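Local coordinates for protein deoxyribose-phosphate aldolase (Toxoplasma gondii, PDB 4EIV) that belongs to the deoxyribose-phosphate aldolase family of enzymes and folds as a TIM barrel, eight parallel strands closed into a cylinder and surrounded by helices, at residues R24-F29 with F267-G272; F30-L35 with P55-V60; V60-A65 with I84-A89. One frame throughout, in Å; residues are numbered along the deposited sequence. Where two conformers were deposited one is given.

Interaction 1: R24-F29 with F267-G272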
loop_
_atom_site.group_PDB
_atom_site.type_symbol
_atom_site.label_atom_id
_atom_site.label_comp_id
_atom_site.label_asym_id
_atom_site.label_seq_id
_atom_site.Cartn_x
_atom_site.Cartn_y
_atom_site.Cartn_z
ATOM N N ARG A 24 0.270 -6.727 -10.002
ATOM C CA ARG A 24 -0.150 -7.206 -8.677
ATOM C C ARG A 24 -0.823 -6.104 -7.869
ATOM O O ARG A 24 -1.823 -6.319 -7.189
ATOM C CB ARG A 24 1.029 -7.799 -7.910
ATOM C CG ARG A 24 0.658 -8.287 -6.505
ATOM C CD ARG A 24 -0.339 -9.428 -6.539
ATOM N NE ARG A 24 -0.813 -9.819 -5.216
ATOM C CZ ARG A 24 -1.925 -9.383 -4.638
ATOM N NH1 ARG A 24 -2.695 -8.460 -5.222
ATOM N NH2 ARG A 24 -2.269 -9.860 -3.459
ATOM N N THR A 25 -0.239 -4.913 -7.945
ATOM C CA THR A 25 -0.784 -3.742 -7.302
ATOM C C THR A 25 -2.183 -3.418 -7.833
ATOM O O THR A 25 -3.106 -3.173 -7.070
ATOM C CB THR A 25 0.152 -2.534 -7.532
ATOM O OG1 THR A 25 1.413 -2.766 -6.886
ATOM C CG2 THR A 25 -0.456 -1.247 -6.966
ATOM N N LEU A 26 -2.326 -3.394 -9.144
ATOM C CA LEU A 26 -3.633 -3.118 -9.743
ATOM C C LEU A 26 -4.690 -4.170 -9.369
ATOM O O LEU A 26 -5.840 -3.818 -9.174
ATOM C CB LEU A 26 -3.490 -2.930 -11.266
ATOM C CG LEU A 26 -2.796 -1.622 -11.677
ATOM C CD1 LEU A 26 -2.359 -1.666 -13.103
ATOM C CD2 LEU A 26 -3.673 -0.392 -11.394
ATOM N N LEU A 27 -4.304 -5.440 -9.286
ATOM C CA LEU A 27 -5.256 -6.488 -8.894
ATOM C C LEU A 27 -5.835 -6.171 -7.516
ATOM O O LEU A 27 -7.006 -6.396 -7.259
ATOM C CB LEU A 27 -4.626 -7.879 -8.883
ATOM C CG LEU A 27 -4.266 -8.474 -10.247
ATOM C CD1 LEU A 27 -3.399 -9.719 -10.055
ATOM C CD2 LEU A 27 -5.536 -8.803 -11.084
ATOM N N ASN A 28 -5.004 -5.633 -6.624
ATOM C CA ASN A 28 -5.428 -5.286 -5.275
ATOM C C ASN A 28 -6.458 -4.133 -5.215
ATOM O O ASN A 28 -7.081 -3.926 -4.183
ATOM C CB ASN A 28 -4.189 -4.901 -4.457
ATOM C CG ASN A 28 -4.512 -4.550 -3.016
ATOM O OD1 ASN A 28 -5.098 -5.327 -2.285
ATOM N ND2 ASN A 28 -4.098 -3.356 -2.598
ATOM N N PHE A 29 -6.581 -3.384 -6.315
ATOM C CA PHE A 29 -7.517 -2.257 -6.431
ATOM C C PHE A 29 -8.690 -2.523 -7.370
ATOM O O PHE A 29 -9.615 -1.706 -7.450
ATOM C CB PHE A 29 -6.823 -1.030 -7.044
ATOM C CG PHE A 29 -5.605 -0.566 -6.313
ATOM C CD1 PHE A 29 -5.554 -0.565 -4.928
ATOM C CD2 PHE A 29 -4.518 -0.059 -7.030
ATOM C CE1 PHE A 29 -4.423 -0.107 -4.265
ATOM C CE2 PHE A 29 -3.387 0.412 -6.360
ATOM C CZ PHE A 29 -3.355 0.393 -4.973
ATOM N N PHE A 267 -9.232 3.667 -2.613
ATOM C CA PHE A 267 -8.871 3.703 -4.017
ATOM C C PHE A 267 -9.313 2.442 -4.699
ATOM O O PHE A 267 -9.118 1.352 -4.163
ATOM C CB PHE A 267 -7.371 3.864 -4.156
ATOM C CG PHE A 267 -6.936 3.988 -5.560
ATOM C CD1 PHE A 267 -7.382 5.044 -6.338
ATOM C CD2 PHE A 267 -6.077 3.066 -6.120
ATOM C CE1 PHE A 267 -6.980 5.157 -7.658
ATOM C CE2 PHE A 267 -5.669 3.173 -7.439
ATOM C CZ PHE A 267 -6.131 4.238 -8.208
ATOM N N ARG A 268 -9.913 2.593 -5.888
ATOM C CA ARG A 268 -10.322 1.456 -6.684
ATOM C C ARG A 268 -10.081 1.806 -8.149
ATOM O O ARG A 268 -10.120 2.991 -8.539
ATOM C CB ARG A 268 -11.806 1.087 -6.509
ATOM C CG ARG A 268 -12.266 0.837 -5.118
ATOM C CD ARG A 268 -11.748 -0.487 -4.518
ATOM N NE ARG A 268 -11.872 -0.373 -3.081
ATOM C CZ ARG A 268 -13.000 -0.480 -2.395
ATOM N NH1 ARG A 268 -14.136 -0.819 -2.982
ATOM N NH2 ARG A 268 -12.993 -0.261 -1.096
ATOM N N VAL A 269 -9.862 0.779 -8.952
ATOM C CA VAL A 269 -9.775 0.910 -10.377
ATOM C C VAL A 269 -10.870 0.032 -10.955
ATOM O O VAL A 269 -10.926 -1.174 -10.689
ATOM C CB VAL A 269 -8.416 0.488 -10.916
ATOM C CG1 VAL A 269 -8.402 0.456 -12.430
ATOM C CG2 VAL A 269 -7.353 1.426 -10.389
ATOM N N GLY A 270 -11.774 0.634 -11.716
ATOM C CA GLY A 270 -12.817 -0.114 -12.420
ATOM C C GLY A 270 -12.417 -0.323 -13.864
ATOM O O GLY A 270 -12.008 0.603 -14.535
ATOM N N GLY A 271 -12.534 -1.553 -14.338
ATOM C CA GLY A 271 -12.196 -1.822 -15.713
ATOM C C GLY A 271 -12.855 -3.075 -16.242
ATOM O O GLY A 271 -13.600 -3.735 -15.526
ATOM N N GLY A 272 -12.567 -3.380 -17.497
ATOM C CA GLY A 272 -13.178 -4.511 -18.167
ATOM C C GLY A 272 -12.495 -5.838 -17.958
ATOM O O GLY A 272 -11.400 -5.929 -17.392
#

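Interaction 2: F30-L35 with P55-V60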
loop_
_atom_site.group_PDB
_atom_site.type_symbol
_atom_site.label_atom_id
_atom_site.label_comp_id
_atom_site.label_asym_id
_atom_site.label_seq_id
_atom_site.Cartn_x
_atom_site.Cartn_y
_atom_site.Cartn_z
ATOM N N PHE A 30 -8.663 -3.650 -8.071
ATOM C CA PHE A 30 -9.553 -3.824 -9.212
ATOM C C PHE A 30 -10.958 -4.258 -8.925
ATOM O O PHE A 30 -11.200 -5.137 -8.096
ATOM C CB PHE A 30 -8.897 -4.800 -10.231
ATOM C CG PHE A 30 -9.262 -4.556 -11.678
ATOM C CD1 PHE A 30 -8.616 -3.570 -12.395
ATOM C CD2 PHE A 30 -10.230 -5.298 -12.322
ATOM C CE1 PHE A 30 -8.923 -3.345 -13.700
ATOM C CE2 PHE A 30 -10.542 -5.061 -13.655
ATOM C CZ PHE A 30 -9.894 -4.075 -14.325
ATOM N N GLU A 31 -11.882 -3.627 -9.652
ATOM C CA GLU A 31 -13.299 -3.987 -9.634
ATOM C C GLU A 31 -13.702 -4.172 -11.096
ATOM O O GLU A 31 -13.760 -3.216 -11.860
ATOM C CB GLU A 31 -14.118 -2.903 -8.931
ATOM C CG GLU A 31 -13.832 -2.819 -7.442
ATOM C CD GLU A 31 -14.532 -1.703 -6.731
ATOM O OE1 GLU A 31 -14.858 -0.691 -7.359
ATOM O OE2 GLU A 31 -14.764 -1.837 -5.509
ATOM N N VAL A 32 -13.969 -5.415 -11.478
ATOM C CA VAL A 32 -14.276 -5.727 -12.866
ATOM C C VAL A 32 -15.763 -5.521 -13.169
ATOM O O VAL A 32 -16.611 -5.846 -12.352
ATOM C CB VAL A 32 -13.834 -7.177 -13.214
ATOM C CG1 VAL A 32 -14.644 -8.232 -12.457
ATOM C CG2 VAL A 32 -13.842 -7.414 -14.730
ATOM N N ALA A 33 -16.044 -4.966 -14.338
ATOM C CA ALA A 33 -17.397 -4.703 -14.777
ATOM C C ALA A 33 -18.033 -5.879 -15.517
ATOM O O ALA A 33 -17.408 -6.490 -16.373
ATOM C CB ALA A 33 -17.403 -3.473 -15.697
ATOM N N ALA A 34 -19.290 -6.161 -15.195
ATOM C CA ALA A 34 -20.139 -7.089 -15.954
ATOM C C ALA A 34 -21.540 -6.453 -15.886
ATOM O O ALA A 34 -22.440 -6.969 -15.228
ATOM C CB ALA A 34 -20.109 -8.499 -15.359
ATOM N N LEU A 35 -21.677 -5.318 -16.581
ATOM C CA LEU A 35 -22.809 -4.390 -16.458
ATOM C C LEU A 35 -23.719 -4.219 -17.643
ATOM O O LEU A 35 -24.683 -3.457 -17.542
ATOM C CB LEU A 35 -22.251 -2.972 -16.151
ATOM C CG LEU A 35 -21.582 -2.803 -14.793
ATOM C CD1 LEU A 35 -20.744 -1.527 -14.722
ATOM C CD2 LEU A 35 -22.643 -2.851 -13.691
ATOM N N PRO A 55 -4.467 -14.362 -6.414
ATOM C CA PRO A 55 -5.042 -13.447 -5.430
ATOM C C PRO A 55 -6.268 -12.725 -5.990
ATOM O O PRO A 55 -6.224 -12.140 -7.074
ATOM C CB PRO A 55 -3.903 -12.462 -5.175
ATOM C CG PRO A 55 -3.173 -12.417 -6.446
ATOM C CD PRO A 55 -3.206 -13.823 -6.965
ATOM N N ALA A 56 -7.347 -12.764 -5.231
ATOM C CA ALA A 56 -8.594 -12.165 -5.672
ATOM C C ALA A 56 -8.509 -10.657 -5.773
ATOM O O ALA A 56 -7.813 -9.994 -4.991
ATOM C CB ALA A 56 -9.713 -12.526 -4.717
ATOM N N ILE A 57 -9.248 -10.122 -6.731
ATOM C CA ILE A 57 -9.382 -8.679 -6.859
ATOM C C ILE A 57 -10.397 -8.194 -5.822
ATOM O O ILE A 57 -10.909 -8.995 -5.018
ATOM C CB ILE A 57 -9.770 -8.250 -8.283
ATOM C CG1 ILE A 57 -11.171 -8.726 -8.688
ATOM C CG2 ILE A 57 -8.683 -8.690 -9.278
ATOM C CD1 ILE A 57 -11.704 -8.133 -9.980
ATOM N N VAL A 58 -10.713 -6.898 -5.826
ATOM C CA VAL A 58 -11.631 -6.388 -4.805
ATOM C C VAL A 58 -13.072 -6.881 -5.017
ATOM O O VAL A 58 -13.730 -7.313 -4.090
ATOM C CB VAL A 58 -11.641 -4.831 -4.764
ATOM C CG1 VAL A 58 -12.558 -4.338 -3.665
ATOM C CG2 VAL A 58 -10.210 -4.283 -4.564
ATOM N N GLY A 59 -13.569 -6.767 -6.235
ATOM C CA GLY A 59 -14.948 -7.106 -6.502
ATOM C C GLY A 59 -15.367 -7.053 -7.945
ATOM O O GLY A 59 -14.548 -6.873 -8.865
ATOM N N VAL A 60 -16.665 -7.300 -8.128
ATOM C CA VAL A 60 -17.314 -7.293 -9.424
ATOM C C VAL A 60 -18.499 -6.344 -9.337
ATOM O O VAL A 60 -19.188 -6.299 -8.311
ATOM C CB VAL A 60 -17.771 -8.726 -9.850
ATOM C CG1 VAL A 60 -18.753 -9.334 -8.838
ATOM C CG2 VAL A 60 -18.333 -8.726 -11.269
#

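Interaction 3: V60-A65 with I84-A89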
loop_
_atom_site.group_PDB
_atom_site.type_symbol
_atom_site.label_atom_id
_atom_site.label_comp_id
_atom_site.label_asym_id
_atom_site.label_seq_id
_atom_site.Cartn_x
_atom_site.Cartn_y
_atom_site.Cartn_z
ATOM N N VAL A 60 -16.665 -7.300 -8.128
ATOM C CA VAL A 60 -17.314 -7.293 -9.424
ATOM C C VAL A 60 -18.499 -6.344 -9.337
ATOM O O VAL A 60 -19.188 -6.299 -8.311
ATOM C CB VAL A 60 -17.771 -8.726 -9.850
ATOM C CG1 VAL A 60 -18.753 -9.334 -8.838
ATOM C CG2 VAL A 60 -18.333 -8.726 -11.269
ATOM N N SER A 61 -18.699 -5.576 -10.406
ATOM C CA SER A 61 -19.826 -4.679 -10.549
ATOM C C SER A 61 -20.856 -5.298 -11.474
ATOM O O SER A 61 -20.560 -5.587 -12.628
ATOM C CB SER A 61 -19.414 -3.319 -11.124
ATOM O OG SER A 61 -18.512 -2.631 -10.268
ATOM N N VAL A 62 -22.063 -5.487 -10.965
ATOM C CA VAL A 62 -23.165 -6.012 -11.772
ATOM C C VAL A 62 -24.431 -5.224 -11.517
ATOM O O VAL A 62 -24.538 -4.506 -10.531
ATOM C CB VAL A 62 -23.469 -7.513 -11.438
ATOM C CG1 VAL A 62 -22.317 -8.417 -11.882
ATOM C CG2 VAL A 62 -23.766 -7.669 -9.963
ATOM N N ARG A 63 -25.420 -5.394 -12.393
ATOM C CA ARG A 63 -26.748 -4.839 -12.128
ATOM C C ARG A 63 -27.377 -5.666 -10.989
ATOM O O ARG A 63 -26.981 -6.826 -10.751
ATOM C CB ARG A 63 -27.665 -4.919 -13.349
ATOM C CG ARG A 63 -27.151 -4.281 -14.593
ATOM C CD ARG A 63 -26.889 -2.770 -14.486
ATOM N NE ARG A 63 -26.676 -2.375 -15.861
ATOM C CZ ARG A 63 -27.652 -2.062 -16.727
ATOM N NH1 ARG A 63 -28.897 -1.873 -16.310
ATOM N NH2 ARG A 63 -27.360 -1.877 -18.001
ATOM N N PRO A 64 -28.360 -5.096 -10.271
ATOM C CA PRO A 64 -29.025 -5.813 -9.197
ATOM C C PRO A 64 -29.500 -7.220 -9.604
ATOM O O PRO A 64 -29.446 -8.127 -8.778
ATOM C CB PRO A 64 -30.178 -4.882 -8.843
ATOM C CG PRO A 64 -29.607 -3.537 -9.096
ATOM C CD PRO A 64 -28.793 -3.684 -10.322
ATOM N N ALA A 65 -29.893 -7.414 -10.867
ATOM C CA ALA A 65 -30.389 -8.723 -11.362
ATOM C C ALA A 65 -29.436 -9.902 -11.207
ATOM O O ALA A 65 -29.877 -11.043 -11.260
ATOM C CB ALA A 65 -30.806 -8.617 -12.817
ATOM N N ILE A 84 -14.805 -12.288 -3.152
ATOM C CA ILE A 84 -14.787 -10.976 -3.805
ATOM C C ILE A 84 -16.073 -10.274 -3.404
ATOM O O ILE A 84 -17.059 -10.922 -3.049
ATOM C CB ILE A 84 -14.678 -11.031 -5.342
ATOM C CG1 ILE A 84 -15.866 -11.767 -5.982
ATOM C CG2 ILE A 84 -13.341 -11.648 -5.753
ATOM C CD1 ILE A 84 -15.877 -11.711 -7.521
ATOM N N LYS A 85 -16.041 -8.951 -3.419
ATOM C CA LYS A 85 -17.220 -8.159 -3.126
ATOM C C LYS A 85 -18.099 -8.074 -4.361
ATOM O O LYS A 85 -17.611 -8.164 -5.494
ATOM C CB LYS A 85 -16.833 -6.741 -2.742
ATOM C CG LYS A 85 -16.224 -6.566 -1.388
ATOM C CD LYS A 85 -15.848 -5.109 -1.238
ATOM C CE LYS A 85 -15.620 -4.672 0.183
ATOM N NZ LYS A 85 -15.229 -3.232 0.177
ATOM N N VAL A 86 -19.399 -7.926 -4.131
ATOM C CA VAL A 86 -20.373 -7.702 -5.185
ATOM C C VAL A 86 -20.853 -6.246 -5.020
ATOM O O VAL A 86 -21.397 -5.868 -3.979
ATOM C CB VAL A 86 -21.543 -8.700 -5.151
ATOM C CG1 VAL A 86 -22.592 -8.325 -6.170
ATOM C CG2 VAL A 86 -21.037 -10.128 -5.392
ATOM N N CYS A 87 -20.612 -5.426 -6.034
ATOM C CA CYS A 87 -21.068 -4.042 -6.011
ATOM C C CYS A 87 -22.205 -3.911 -7.020
ATOM O O CYS A 87 -22.030 -4.184 -8.209
ATOM C CB CYS A 87 -19.942 -3.078 -6.322
ATOM S SG CYS A 87 -20.482 -1.366 -6.249
ATOM N N ALA A 88 -23.372 -3.530 -6.519
ATOM C CA ALA A 88 -24.582 -3.427 -7.331
ATOM C C ALA A 88 -24.714 -2.018 -7.921
ATOM O O ALA A 88 -24.728 -1.030 -7.166
ATOM C CB ALA A 88 -25.808 -3.735 -6.493
ATOM N N ALA A 89 -24.851 -1.957 -9.248
ATOM C CA ALA A 89 -24.960 -0.700 -9.988
ATOM C C ALA A 89 -26.426 -0.273 -10.058
ATOM O O ALA A 89 -27.245 -0.925 -10.701
ATOM C CB ALA A 89 -24.353 -0.904 -11.382
#

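Interaction 1: R24-F29 with F267-G272
Phe29 meets Phe267, Arg268 and Val269 at the seam of the TIM barrel, where the chain leaving helix 17-27 to enter the first strand runs past the beginning of the last strand, 267-271. The contact is buried and lies at the amino-terminal ends of these strands, the end of such a barrel away from the mouth formed by the carboxyl ends.

Phe29 and Phe267 carry the larger part of the buried surface. The two rings form a T-shaped pair, with centroids 4.8 Å apart and planes at 79°. Phe267 presents its edge: its CD2 stands over the centre of one face of the Phe29 ring, and its CE2 comes within 3.5 Å of Phe29 CD2. This describes one of two conformers modelled for Phe29. In it CG is anti to the carbonyl carbon (chi1 -56°), which swings the ring back over the preceding turn, with Thr25 O near the rim of its other face. Ile262 touches both rings, while Leu250 packs on Phe29 and Met253 on Phe267, both from helix 243-257.

Polar contacts centre on the carbonyl of Phe29. Val269 N donates to Phe29 O at 2.9 Å in a nearly straight bond, although the donor stands well above the carbonyl plane. The same oxygen receives a CA-H...O contact from Arg268 CA, at 3.3 Å. The guanidinium of Arg268 forms salt bridges through NH1 with Glu31 and Glu116.

Aliphatic contacts complete the seam. Val269 CG2 is anti to its own carbonyl carbon and touches two side chains of segment 24-29: it lies 4.2 Å from Phe29 CB and 4.2 Å from Leu26 CD2.

Interaction 2: F30-L35 with P55-V60
The first beta-alpha-beta unit of the barrel, strand 30-34, helix 41-52 and strand 59-62, brings Glu31 beside Gly59 and Val32 beside Val60 in parallel pairing. Val32 N donates to Gly59 O at 3.0 Å, and Glu31 CA adds a CA-H...O contact to that oxygen. At the entry to strand 59-62 Phe30 O is shared: Val58 N binds it at 2.9 Å within the carbonyl plane, though with a bent N-H...O angle of 133°, while Gly59 N makes a weak bond of 3.4 Å.

Ile57 fills the outer side of this junction. With CG1 between the backbone N and carbonyl carbon (chi1 66°), its chain runs past Phe30 O and places CD1 at the edge of the Phe30 ring, 4.0 Å from Phe30 CD2, and 3.8 Å from Val32 CG1. Further along, Val32 CG1 meets Val60 CG2 at 3.9 Å; helix 41-52 covers these valines through Val47, Ala51 and Cys48.

Glu31 points to the barrel interior. Its CG rests 4.0 Å from Val58 CB, and its extended chain carries the carboxylate to salt bridges with Lys235 and Lys154. The chemistry is therefore divided by the sheet: hydrocarbon packing joins the strands to the helical layer, whereas on the inner face basic groups surround a buried carboxylate and would offset the nearness of the acidic Glu118.

Interaction 3: V60-A65 with I84-A89
Val60 overlaps Ile84 at the start of this strand pair, its CG1 lying 4.0 Å from Ile84 CD1. Both branches adopt the same setting: CG1 of each residue sits between its own backbone N and carbonyl carbon, with chi1 near 60°, and the two side chains meet through their methyl ends. Two residues on, Val62 CG2 touches Val86 CG1 at 4.0 Å, and Val86 CG2 also packs on Val60 CG1.

The backbones of 60-62 and 85-89 run parallel, the axes of these short segments diverging by 29°. Four hydrogen bonds alternate between them. Val60 N donates to Lys85 O at 2.9 Å, and Cys87 N returns a bond to Val60 O at 2.8 Å, almost straight at 177°. Val62 N then binds Cys87 O, and Ala89 N binds Val62 O at 2.9 Å. Ser61 CA lies 3.3 Å from Cys87 O, so the carbonyl of Cys87 also receives a CA-H...O contact.

Just past strand 59-62, Pro64 CD comes within 3.2 Å of Ala89 O. Ser61 and Cys87 point to the barrel interior, where Ser61 OG is hydrogen-bonded to Glu118. Lys85 sends its amino group to a salt bridge with Glu116, and Arg63 NE is hydrogen-bonded to Leu35 O.

Outside the sheet, Ile70 of helix 67-74 packs on Val60, Val62 and Val86 together; the helix of the crossover between these strands thus covers the outer face of the pair. Helix 41-52 reaches Ile84 through Ala51 and Ala52. Strand 59-62 has 30-34 as its other neighbour, and 85-90 continues the barrel to strand 116-120.

The three contacts follow the barrel wall in order, from strand 267-271 through 30-34 and 59-62 to 85-90. Interaction 1 spans the closure; interactions 2 and 3 pair the strands of successive beta-alpha-beta units and share Val60. The centres of interactions 1 and 2 lie about 8 Å apart, and those of interactions 1 and 3 about 15 Å. Val269 O and Glu31 N, 2.8 Å apart, probably hydrogen-bond across the seam, and Val32 O does likewise with Ser61 N at 2.9 Å. Inside, the salt bridge between Arg268 NH1 and Glu31 OE2 measures 2.8 Å. Glu116 receives both Arg268 and Lys85, joining interactions 1 and 3 through the polar barrel interior.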